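Local coordinates for protein cryptochrome DASH, chloroplastic/mitochondrial (Arabidopsis thaliana, PDB 2J4D) that repairs cyclobutane pyrimidine dimers in single-stranded DNA, binds DNA without sequence specificity, carries FAD and a folate antenna, and may act as a blue-light photoreceptor, at residues E414-E417 / T418-D422; P88-G91 / A92-G96; L407-R410 / M411-W415. All coordinates share one frame; numbering follows the deposited sequence.

Contact 1 (E414-E417 / T418-D422). With FAD (flavin-adenine dinucleotide), chain C.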
loop_
_atom_site.group_PDB
_atom_site.type_symbol
_atom_site.label_atom_id
_atom_site.label_comp_id
_atom_site.label_asym_id
_atom_site.label_seq_id
_atom_site.Cartn_x
_atom_site.Cartn_y
_atom_site.Cartn_z
ATOM N N GLU A 414 10.777 -5.782 -8.666
ATOM C CA GLU A 414 11.262 -4.404 -8.672
ATOM C C GLU A 414 10.458 -3.524 -9.614
ATOM O O GLU A 414 10.297 -2.318 -9.366
ATOM C CB GLU A 414 12.764 -4.341 -9.015
ATOM C CG GLU A 414 13.651 -4.720 -7.815
ATOM C CD GLU A 414 15.133 -4.418 -7.999
ATOM O OE1 GLU A 414 15.513 -3.742 -8.976
ATOM O OE2 GLU A 414 15.921 -4.856 -7.134
ATOM N N TRP A 415 9.948 -4.111 -10.695
ATOM C CA TRP A 415 9.135 -3.338 -11.626
ATOM C C TRP A 415 7.805 -3.007 -10.946
ATOM O O TRP A 415 7.266 -1.912 -11.120
ATOM C CB TRP A 415 8.886 -4.105 -12.930
ATOM C CG TRP A 415 8.113 -3.265 -13.920
ATOM C CD1 TRP A 415 6.888 -3.546 -14.454
ATOM C CD2 TRP A 415 8.499 -1.988 -14.448
ATOM N NE1 TRP A 415 6.484 -2.518 -15.282
ATOM C CE2 TRP A 415 7.454 -1.551 -15.296
ATOM C CE3 TRP A 415 9.623 -1.168 -14.284
ATOM C CZ2 TRP A 415 7.499 -0.330 -15.981
ATOM C CZ3 TRP A 415 9.668 0.051 -14.965
ATOM C CH2 TRP A 415 8.611 0.454 -15.804
ATOM N N PHE A 416 7.281 -3.950 -10.163
ATOM C CA PHE A 416 6.040 -3.709 -9.430
ATOM C C PHE A 416 6.358 -2.614 -8.395
ATOM O O PHE A 416 5.555 -1.712 -8.151
ATOM C CB PHE A 416 5.570 -4.986 -8.722
ATOM C CG PHE A 416 4.583 -5.812 -9.513
ATOM C CD1 PHE A 416 4.679 -5.921 -10.901
ATOM C CD2 PHE A 416 3.581 -6.528 -8.854
ATOM C CE1 PHE A 416 3.794 -6.734 -11.621
ATOM C CE2 PHE A 416 2.691 -7.343 -9.559
ATOM C CZ PHE A 416 2.799 -7.448 -10.951
ATOM N N GLU A 417 7.552 -2.677 -7.814
ATOM C CA GLU A 417 7.952 -1.673 -6.828
ATOM C C GLU A 417 7.957 -0.273 -7.452
ATOM O O GLU A 417 7.555 0.711 -6.826
ATOM C CB GLU A 417 9.334 -1.991 -6.248
ATOM C CG GLU A 417 9.866 -0.852 -5.354
ATOM C CD GLU A 417 11.047 -1.248 -4.486
ATOM O OE1 GLU A 417 11.601 -2.358 -4.670
ATOM O OE2 GLU A 417 11.421 -0.435 -3.614
ATOM N N THR A 418 8.401 -0.180 -8.696
ATOM C CA THR A 418 8.414 1.107 -9.365
ATOM C C THR A 418 7.004 1.619 -9.653
ATOM O O THR A 418 6.679 2.777 -9.379
ATOM C CB THR A 418 9.144 1.031 -10.729
ATOM O OG1 THR A 418 10.527 0.724 -10.525
ATOM C CG2 THR A 418 9.027 2.351 -11.459
ATOM N N CYS A 419 6.169 0.736 -10.196
ATOM C CA CYS A 419 4.824 1.099 -10.646
ATOM C C CYS A 419 3.610 1.147 -9.731
ATOM O O CYS A 419 2.747 2.007 -9.918
ATOM C CB CYS A 419 4.437 0.215 -11.840
ATOM S SG CYS A 419 5.556 0.270 -13.251
ATOM N N LEU A 420 3.528 0.238 -8.765
ATOM C CA LEU A 420 2.361 0.157 -7.892
ATOM C C LEU A 420 2.067 1.295 -6.938
ATOM O O LEU A 420 2.905 1.659 -6.126
ATOM C CB LEU A 420 2.415 -1.126 -7.064
ATOM C CG LEU A 420 2.231 -2.438 -7.824
ATOM C CD1 LEU A 420 2.539 -3.608 -6.891
ATOM C CD2 LEU A 420 0.800 -2.525 -8.350
ATOM N N LEU A 421 0.855 1.840 -7.024
ATOM C CA LEU A 421 0.453 2.889 -6.095
ATOM C C LEU A 421 0.455 2.269 -4.696
ATOM O O LEU A 421 0.816 2.925 -3.721
ATOM C CB LEU A 421 -0.965 3.377 -6.393
ATOM C CG LEU A 421 -1.229 4.005 -7.762
ATOM C CD1 LEU A 421 -2.641 4.560 -7.781
ATOM C CD2 LEU A 421 -0.230 5.111 -8.026
ATOM N N ASP A 422 0.050 1.001 -4.609
ATOM C CA ASP A 422 -0.013 0.322 -3.321
ATOM C C ASP A 422 1.248 -0.422 -2.935
ATOM O O ASP A 422 1.224 -1.261 -2.029
ATOM C CB ASP A 422 -1.204 -0.655 -3.264
ATOM C CG ASP A 422 -1.155 -1.738 -4.342
ATOM O OD1 ASP A 422 -0.051 -2.189 -4.723
ATOM O OD2 ASP A 422 -2.243 -2.165 -4.793
HETATM P PA FAD C . -9.144 -6.631 -2.182
HETATM O O1A FAD C . -10.253 -5.659 -2.084
HETATM O O2A FAD C . -9.383 -7.964 -2.784
HETATM O O5B FAD C . -8.506 -6.883 -0.727
HETATM C C5B FAD C . -8.710 -5.932 0.341
HETATM C C4B FAD C . -7.350 -5.635 0.982
HETATM O O4B FAD C . -6.799 -6.860 1.462
HETATM C C3B FAD C . -6.301 -5.060 0.037
HETATM O O3B FAD C . -6.463 -3.669 -0.180
HETATM C C2B FAD C . -5.037 -5.449 0.739
HETATM O O2B FAD C . -4.585 -4.532 1.710
HETATM C C1B FAD C . -5.370 -6.839 1.310
HETATM N N9A FAD C . -4.972 -7.983 0.463
HETATM C C8A FAD C . -5.755 -8.690 -0.427
HETATM N N7A FAD C . -5.091 -9.670 -1.025
HETATM C C5A FAD C . -3.820 -9.604 -0.498
HETATM C C6A FAD C . -2.654 -10.370 -0.736
HETATM N N6A FAD C . -2.587 -11.397 -1.573
HETATM N N1A FAD C . -1.513 -10.026 -0.030
HETATM C C2A FAD C . -1.536 -8.969 0.848
HETATM N N3A FAD C . -2.616 -8.197 1.120
HETATM C C4A FAD C . -3.726 -8.545 0.415
HETATM N N1 FAD C . -0.712 -5.709 -2.235
HETATM C C2 FAD C . -0.256 -4.531 -1.682
HETATM O O2 FAD C . -0.909 -3.935 -0.845
HETATM N N3 FAD C . 0.984 -4.031 -2.109
HETATM C C4 FAD C . 1.787 -4.651 -3.064
HETATM O O4 FAD C . 2.877 -4.155 -3.403
HETATM C C4X FAD C . 1.312 -5.860 -3.628
HETATM N N5 FAD C . 2.053 -6.552 -4.599
HETATM C C5X FAD C . 1.632 -7.799 -5.066
HETATM C C6 FAD C . 2.434 -8.543 -5.941
HETATM C C7 FAD C . 2.039 -9.808 -6.435
HETATM C C7M FAD C . 2.952 -10.558 -7.374
HETATM C C8 FAD C . 0.765 -10.338 -6.016
HETATM C C8M FAD C . 0.255 -11.688 -6.495
HETATM C C9 FAD C . -0.049 -9.600 -5.135
HETATM C C9A FAD C . 0.359 -8.325 -4.642
HETATM N N10 FAD C . -0.446 -7.555 -3.751
HETATM C C10 FAD C . 0.051 -6.359 -3.188
HETATM C "C1'" FAD C . -1.640 -8.177 -3.092
HETATM C "C2'" FAD C . -3.002 -7.977 -3.787
HETATM O "O2'" FAD C . -2.899 -8.339 -5.154
HETATM C "C3'" FAD C . -3.435 -6.517 -3.671
HETATM O "O3'" FAD C . -3.476 -6.108 -2.290
HETATM C "C4'" FAD C . -4.832 -6.215 -4.240
HETATM O "O4'" FAD C . -4.872 -6.502 -5.640
HETATM C "C5'" FAD C . -5.156 -4.746 -4.003
HETATM O "O5'" FAD C . -6.462 -4.447 -4.503
HETATM P P FAD C . -7.789 -4.431 -3.649
HETATM O O1P FAD C . -7.570 -3.408 -2.614
HETATM O O2P FAD C . -8.940 -4.169 -4.555
HETATM O O3P FAD C . -8.032 -5.899 -3.093
#
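The C-terminal end of helix 409-419 runs into the FAD pocket, where Phe-416 and Leu-420 stand one turn apart beside the flavin. CD1 of Leu-420 lies 3.7 Å from CD2 of Phe-416. The same methyl reaches FAD O4 at 3.5 Å. The Phe-416 ring has FAD C6 near its plane, at its edge, 3.7 Å from CD2. Trp-432 meets this ring edge-to-face.

Another side of the helix carries a sulfur-aromatic contact. Cys-419 SG sits over one face of the Trp-415 indole, 3.7 Å from the centroid of the six-membered ring and offset toward the rim. With CG anti to the backbone N (chi1 -177°), Trp-415 carries its ring along the helix to that sulfur.

The last helical bond is nearly straight: Leu-420 N gives to Phe-416 O at 2.9 Å and 171°. Leu-420 then leaves helical geometry, and the chain turns to the flavin. There FAD N3 donates to Asp-422 O at 2.8 Å. The Asp-422 carboxylate is held by Arg-394 and Ser-289. Glu-417 OE1 is hydrogen-bonded to the folate N8 and to Tyr-429, and OE2 forms a salt bridge with Lys-89. The helix end and the loop after it line the FAD pocket of the photolyase family.

Contact 2 (P88-G91 / A92-G96). With MHF (5,10-methenyl-6,7,8-trihydrofolic acid), chain D.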
loop_
_atom_site.group_PDB
_atom_site.type_symbol
_atom_site.label_atom_id
_atom_site.label_comp_id
_atom_site.label_asym_id
_atom_site.label_seq_id
_atom_site.Cartn_x
_atom_site.Cartn_y
_atom_site.Cartn_z
ATOM N N PRO A 88 13.312 3.139 -11.473
ATOM C CA PRO A 88 13.065 4.262 -10.550
ATOM C C PRO A 88 12.551 3.723 -9.201
ATOM O O PRO A 88 11.696 2.837 -9.179
ATOM C CB PRO A 88 12.002 5.079 -11.273
ATOM C CG PRO A 88 12.278 4.783 -12.733
ATOM C CD PRO A 88 12.561 3.308 -12.730
ATOM N N LYS A 89 13.067 4.246 -8.088
ATOM C CA LYS A 89 12.642 3.774 -6.770
ATOM C C LYS A 89 11.148 4.043 -6.584
ATOM O O LYS A 89 10.409 3.203 -6.063
ATOM C CB LYS A 89 13.467 4.455 -5.672
ATOM C CG LYS A 89 13.144 4.001 -4.247
ATOM C CD LYS A 89 13.440 2.512 -4.017
ATOM C CE LYS A 89 13.331 2.167 -2.522
ATOM N NZ LYS A 89 13.494 0.703 -2.238
ATOM N N THR A 90 10.714 5.222 -7.020
ATOM C CA THR A 90 9.312 5.605 -6.959
ATOM C C THR A 90 8.889 6.137 -8.334
ATOM O O THR A 90 9.362 7.184 -8.787
ATOM C CB THR A 90 9.050 6.696 -5.904
ATOM O OG1 THR A 90 9.333 6.182 -4.597
ATOM C CG2 THR A 90 7.592 7.141 -5.955
ATOM N N GLY A 91 8.007 5.398 -8.996
ATOM C CA GLY A 91 7.527 5.812 -10.301
ATOM C C GLY A 91 6.651 7.049 -10.202
ATOM O O GLY A 91 6.163 7.405 -9.121
ATOM N N ALA A 92 6.438 7.691 -11.343
ATOM C CA ALA A 92 5.651 8.916 -11.429
ATOM C C ALA A 92 4.235 8.819 -10.869
ATOM O O ALA A 92 3.781 9.732 -10.175
ATOM C CB ALA A 92 5.603 9.393 -12.883
ATOM N N LEU A 93 3.529 7.730 -11.161
ATOM C CA LEU A 93 2.162 7.617 -10.665
ATOM C C LEU A 93 2.086 7.520 -9.141
ATOM O O LEU A 93 1.247 8.180 -8.533
ATOM C CB LEU A 93 1.434 6.439 -11.323
ATOM C CG LEU A 93 1.228 6.553 -12.845
ATOM C CD1 LEU A 93 0.539 5.308 -13.349
ATOM C CD2 LEU A 93 0.404 7.782 -13.188
ATOM N N ARG A 94 2.942 6.717 -8.510
ATOM C CA ARG A 94 2.884 6.648 -7.051
ATOM C C ARG A 94 3.374 7.970 -6.476
ATOM O O ARG A 94 2.888 8.431 -5.444
ATOM C CB ARG A 94 3.719 5.487 -6.480
ATOM C CG ARG A 94 3.580 5.401 -4.948
ATOM C CD ARG A 94 4.078 4.082 -4.332
ATOM N NE ARG A 94 5.535 3.956 -4.374
ATOM C CZ ARG A 94 6.197 3.190 -5.239
ATOM N NH1 ARG A 94 5.533 2.478 -6.143
ATOM N NH2 ARG A 94 7.528 3.122 -5.187
ATOM N N GLY A 95 4.338 8.588 -7.144
ATOM C CA GLY A 95 4.815 9.874 -6.676
ATOM C C GLY A 95 3.681 10.889 -6.682
ATOM O O GLY A 95 3.527 11.676 -5.751
ATOM N N GLY A 96 2.883 10.882 -7.743
ATOM C CA GLY A 96 1.766 11.808 -7.823
ATOM C C GLY A 96 0.751 11.543 -6.718
ATOM O O GLY A 96 0.201 12.471 -6.125
HETATM N N1 MHF D . 11.550 -1.514 -0.255
HETATM C C2 MHF D . 11.344 -1.084 1.036
HETATM N NA2 MHF D . 10.272 -0.285 1.304
HETATM N N3 MHF D . 12.175 -1.433 2.032
HETATM C C4 MHF D . 13.275 -2.212 1.799
HETATM O O4 MHF D . 14.036 -2.514 2.728
HETATM C C4A MHF D . 13.535 -2.661 0.471
HETATM N N5 MHF D . 14.666 -3.435 0.106
HETATM C C6 MHF D . 15.095 -3.590 -1.327
HETATM C C7 MHF D . 13.815 -3.901 -2.136
HETATM N N8 MHF D . 12.877 -2.762 -1.869
HETATM C C8A MHF D . 12.643 -2.308 -0.562
HETATM C C9 MHF D . 16.184 -4.699 -1.336
HETATM N N10 MHF D . 16.167 -5.183 0.066
HETATM C C11 MHF D . 15.743 -4.043 0.890
HETATM C C12 MHF D . 19.836 -6.906 1.499
HETATM C C13 MHF D . 19.235 -7.341 0.280
HETATM C C14 MHF D . 18.059 -6.755 -0.186
HETATM C C15 MHF D . 17.433 -5.708 0.541
HETATM C C16 MHF D . 18.056 -5.248 1.769
HETATM C C17 MHF D . 19.246 -5.841 2.237
HETATM C C MHF D . 21.061 -7.596 1.985
HETATM O O MHF D . 21.521 -8.524 1.328
HETATM N N MHF D . 21.659 -7.233 3.142
HETATM C CA MHF D . 22.845 -7.952 3.608
HETATM C CB MHF D . 23.726 -7.039 4.461
HETATM C CG MHF D . 24.225 -5.814 3.739
HETATM C CD MHF D . 25.020 -6.163 2.501
HETATM O OE1 MHF D . 26.144 -6.689 2.651
HETATM O OE2 MHF D . 24.514 -5.930 1.380
HETATM C CT MHF D . 22.430 -9.172 4.436
HETATM O O1 MHF D . 21.250 -9.243 4.839
HETATM O O2 MHF D . 23.287 -10.045 4.683
HETATM O O HOH W 1 7.855 5.073 -2.875
#
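The guanidinium of Arg-94 has water 1 at its edge, in its plane, and Lys-89 O also lies at the edge, 3.0 Å from NH2. Thr-90 CA approaches obliquely, 3.5 Å from the same nitrogen. The group belongs to the first turn of helix 92-111, in the alpha/beta photolyase domain, and folds back over the loop that leads into that helix. Gly-91 is the N-cap residue.

Arg-94 starts with CG anti to the backbone N (chi1 -177°) and bends at chi3 (71°), which brings the guanidinium back to Lys-89 and Thr-90. The side chains of Thr-90 and Arg-94 cross at about a right angle. NH1 turns to the FAD domain and binds the carbonyls of Glu-417 and Leu-420. The arginine thus ties the start of this helix to the end of helix 409-419.

The Lys-89 chain ends at the folate antenna. Its NZ lies 3.5 Å from MHF N8 and, besides its bridge to Glu-417, forms one with Glu-148. These two carboxylates would be expected to favour the charged lysine.

The first helical bond runs from Gly-95 N to Gly-91 O, 2.9 Å long and nearly along the C=O axis. Thr-90 CG2 packs on the same turn, 3.8 Å from Gly-95 N. Its OG1 is also bonded to Leu-78 O. Water 1 sits between the two side chains, close to Thr-90 OG1, and accepts from Arg-94 NE at 3.0 Å.

Contact 3 (L407-R410 / M411-W415)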
loop_
_atom_site.group_PDB
_atom_site.type_symbol
_atom_site.label_atom_id
_atom_site.label_comp_id
_atom_site.label_asym_id
_atom_site.label_seq_id
_atom_site.Cartn_x
_atom_site.Cartn_y
_atom_site.Cartn_z
ATOM N N LEU A 407 12.520 -15.829 -16.036
ATOM C CA LEU A 407 13.306 -14.706 -15.520
ATOM C C LEU A 407 13.454 -14.623 -14.007
ATOM O O LEU A 407 12.612 -15.105 -13.254
ATOM C CB LEU A 407 12.723 -13.381 -16.021
ATOM C CG LEU A 407 12.765 -13.143 -17.533
ATOM C CD1 LEU A 407 12.061 -11.840 -17.871
ATOM C CD2 LEU A 407 14.212 -13.109 -18.002
ATOM N N ASP A 408 14.553 -14.000 -13.590
ATOM C CA ASP A 408 14.873 -13.749 -12.184
ATOM C C ASP A 408 13.624 -13.026 -11.667
ATOM O O ASP A 408 13.309 -11.935 -12.144
ATOM C CB ASP A 408 16.096 -12.816 -12.130
ATOM C CG ASP A 408 16.546 -12.498 -10.721
ATOM O OD1 ASP A 408 15.689 -12.198 -9.860
ATOM O OD2 ASP A 408 17.774 -12.528 -10.480
ATOM N N TRP A 409 12.924 -13.622 -10.704
ATOM C CA TRP A 409 11.685 -13.032 -10.190
ATOM C C TRP A 409 11.796 -11.613 -9.635
ATOM O O TRP A 409 10.826 -10.851 -9.652
ATOM C CB TRP A 409 11.047 -13.945 -9.128
ATOM C CG TRP A 409 11.802 -14.065 -7.818
ATOM C CD1 TRP A 409 12.735 -15.011 -7.486
ATOM C CD2 TRP A 409 11.664 -13.220 -6.665
ATOM N NE1 TRP A 409 13.181 -14.807 -6.197
ATOM C CE2 TRP A 409 12.543 -13.714 -5.674
ATOM C CE3 TRP A 409 10.882 -12.092 -6.377
ATOM C CZ2 TRP A 409 12.661 -13.118 -4.409
ATOM C CZ3 TRP A 409 11.000 -11.496 -5.116
ATOM C CH2 TRP A 409 11.885 -12.014 -4.149
ATOM N N ARG A 410 12.975 -11.247 -9.152
ATOM C CA ARG A 410 13.155 -9.916 -8.590
ATOM C C ARG A 410 13.046 -8.828 -9.660
ATOM O O ARG A 410 12.811 -7.665 -9.349
ATOM C CB ARG A 410 14.493 -9.860 -7.844
ATOM C CG ARG A 410 14.547 -10.897 -6.710
ATOM C CD ARG A 410 15.940 -11.090 -6.172
ATOM N NE ARG A 410 16.855 -11.517 -7.219
ATOM C CZ ARG A 410 18.178 -11.433 -7.127
ATOM N NH1 ARG A 410 18.738 -10.938 -6.032
ATOM N NH2 ARG A 410 18.938 -11.828 -8.135
ATOM N N MET A 411 13.205 -9.199 -10.927
ATOM C CA MET A 411 13.073 -8.206 -11.977
ATOM C C MET A 411 11.608 -7.798 -11.989
ATOM O O MET A 411 11.280 -6.618 -12.120
ATOM C CB MET A 411 13.469 -8.784 -13.338
ATOM C CG MET A 411 14.945 -9.054 -13.466
ATOM S SD MET A 411 15.365 -9.633 -15.112
ATOM C CE MET A 411 15.819 -8.093 -15.887
ATOM N N GLY A 412 10.729 -8.784 -11.843
ATOM C CA GLY A 412 9.306 -8.499 -11.820
ATOM C C GLY A 412 8.908 -7.776 -10.538
ATOM O O GLY A 412 8.090 -6.849 -10.561
ATOM N N ALA A 413 9.493 -8.186 -9.417
ATOM C CA ALA A 413 9.184 -7.560 -8.133
ATOM C C ALA A 413 9.615 -6.093 -8.089
ATOM O O ALA A 413 8.891 -5.249 -7.541
ATOM C CB ALA A 413 9.842 -8.344 -6.984
ATOM N N GLU A 414 10.777 -5.782 -8.666
ATOM C CA GLU A 414 11.262 -4.404 -8.672
ATOM C C GLU A 414 10.458 -3.524 -9.614
ATOM O O GLU A 414 10.297 -2.318 -9.366
ATOM C CB GLU A 414 12.764 -4.341 -9.015
ATOM C CG GLU A 414 13.651 -4.720 -7.815
ATOM C CD GLU A 414 15.133 -4.418 -7.999
ATOM O OE1 GLU A 414 15.513 -3.742 -8.976
ATOM O OE2 GLU A 414 15.921 -4.856 -7.134
ATOM N N TRP A 415 9.948 -4.111 -10.695
ATOM C CA TRP A 415 9.135 -3.338 -11.626
ATOM C C TRP A 415 7.805 -3.007 -10.946
ATOM O O TRP A 415 7.266 -1.912 -11.120
ATOM C CB TRP A 415 8.886 -4.105 -12.930
ATOM C CG TRP A 415 8.113 -3.265 -13.920
ATOM C CD1 TRP A 415 6.888 -3.546 -14.454
ATOM C CD2 TRP A 415 8.499 -1.988 -14.448
ATOM N NE1 TRP A 415 6.484 -2.518 -15.282
ATOM C CE2 TRP A 415 7.454 -1.551 -15.296
ATOM C CE3 TRP A 415 9.623 -1.168 -14.284
ATOM C CZ2 TRP A 415 7.499 -0.330 -15.981
ATOM C CZ3 TRP A 415 9.668 0.051 -14.965
ATOM C CH2 TRP A 415 8.611 0.454 -15.804
#
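Asp-408 is the N-cap of helix 409-419, and its backbone O takes the amide of Met-411 while its carboxylate holds Arg-410. This helix start lies in the FAD-binding domain, at the end away from the flavin.

Backbone bonds come first. Met-411 N donates to Asp-408 O at 3.0 Å, from above the carbonyl plane. Ala-413 N to Trp-409 O and Glu-414 N to Arg-410 O continue the helix at its regular spacing of four.

The polar side chains form a cap and a salt bridge together. Arg-410 N gives to Asp-408 OD1 at 3.0 Å, the capping bond. Arg-410 also grips the carboxylate side-on, NE to OD1 and NH2 to OD2, each on a syn lone pair. The NH2 to OD2 bond is 2.7 Å and almost straight, at 170°. The carboxylate lies close to the guanidinium plane. OD1 therefore takes two donors, and OD2 has a further one in Gln-358. Arg-410 also makes a cation-pi contact with Phe-84. With an alanine in place of Asp-408, Arg-410 N is likely to lose its cap and the guanidinium its carboxylate mate, so that its rotation is less fixed. Trp-409 NE1 binds Leu-346 O.

Apolar contacts fill the other sides. Trp-409 CZ3 meets Ala-413 CB at 3.8 Å, one turn on. The thioether end of Met-411 leads off toward Phe-85 and Phe-363; its CG passes 4.2 Å from Asp-408 CB. Trp-409 CG stands between its own N and carbonyl carbon (chi1 69°), which turns the indole alongside the next residue. Arg-410 CG sits over the centre of the six-membered ring of Trp-409, 3.5 Å above its plane.

How the contacts relate
Contacts 1 and 3 are both buried and share helix 409-419, overlapping at Glu-414 and Trp-415. Contact 3 begins the helix with a charged cap; contact 1 ends it in apolar and sulfur-aromatic packing beside the flavin. Contact 2 is only partly buried. It lies in the alpha/beta domain and combines a backbone helix-start bond with a water and an arginine. Its centre is about 8 Å from that of contact 1, and the two touch through Lys-89 with Glu-417 and Arg-94 with Leu-420. These bonds join the alpha/beta domain to the FAD-binding domain, between the two cofactors. Contacts 2 and 3 do not touch; their centres are about 17 Å apart.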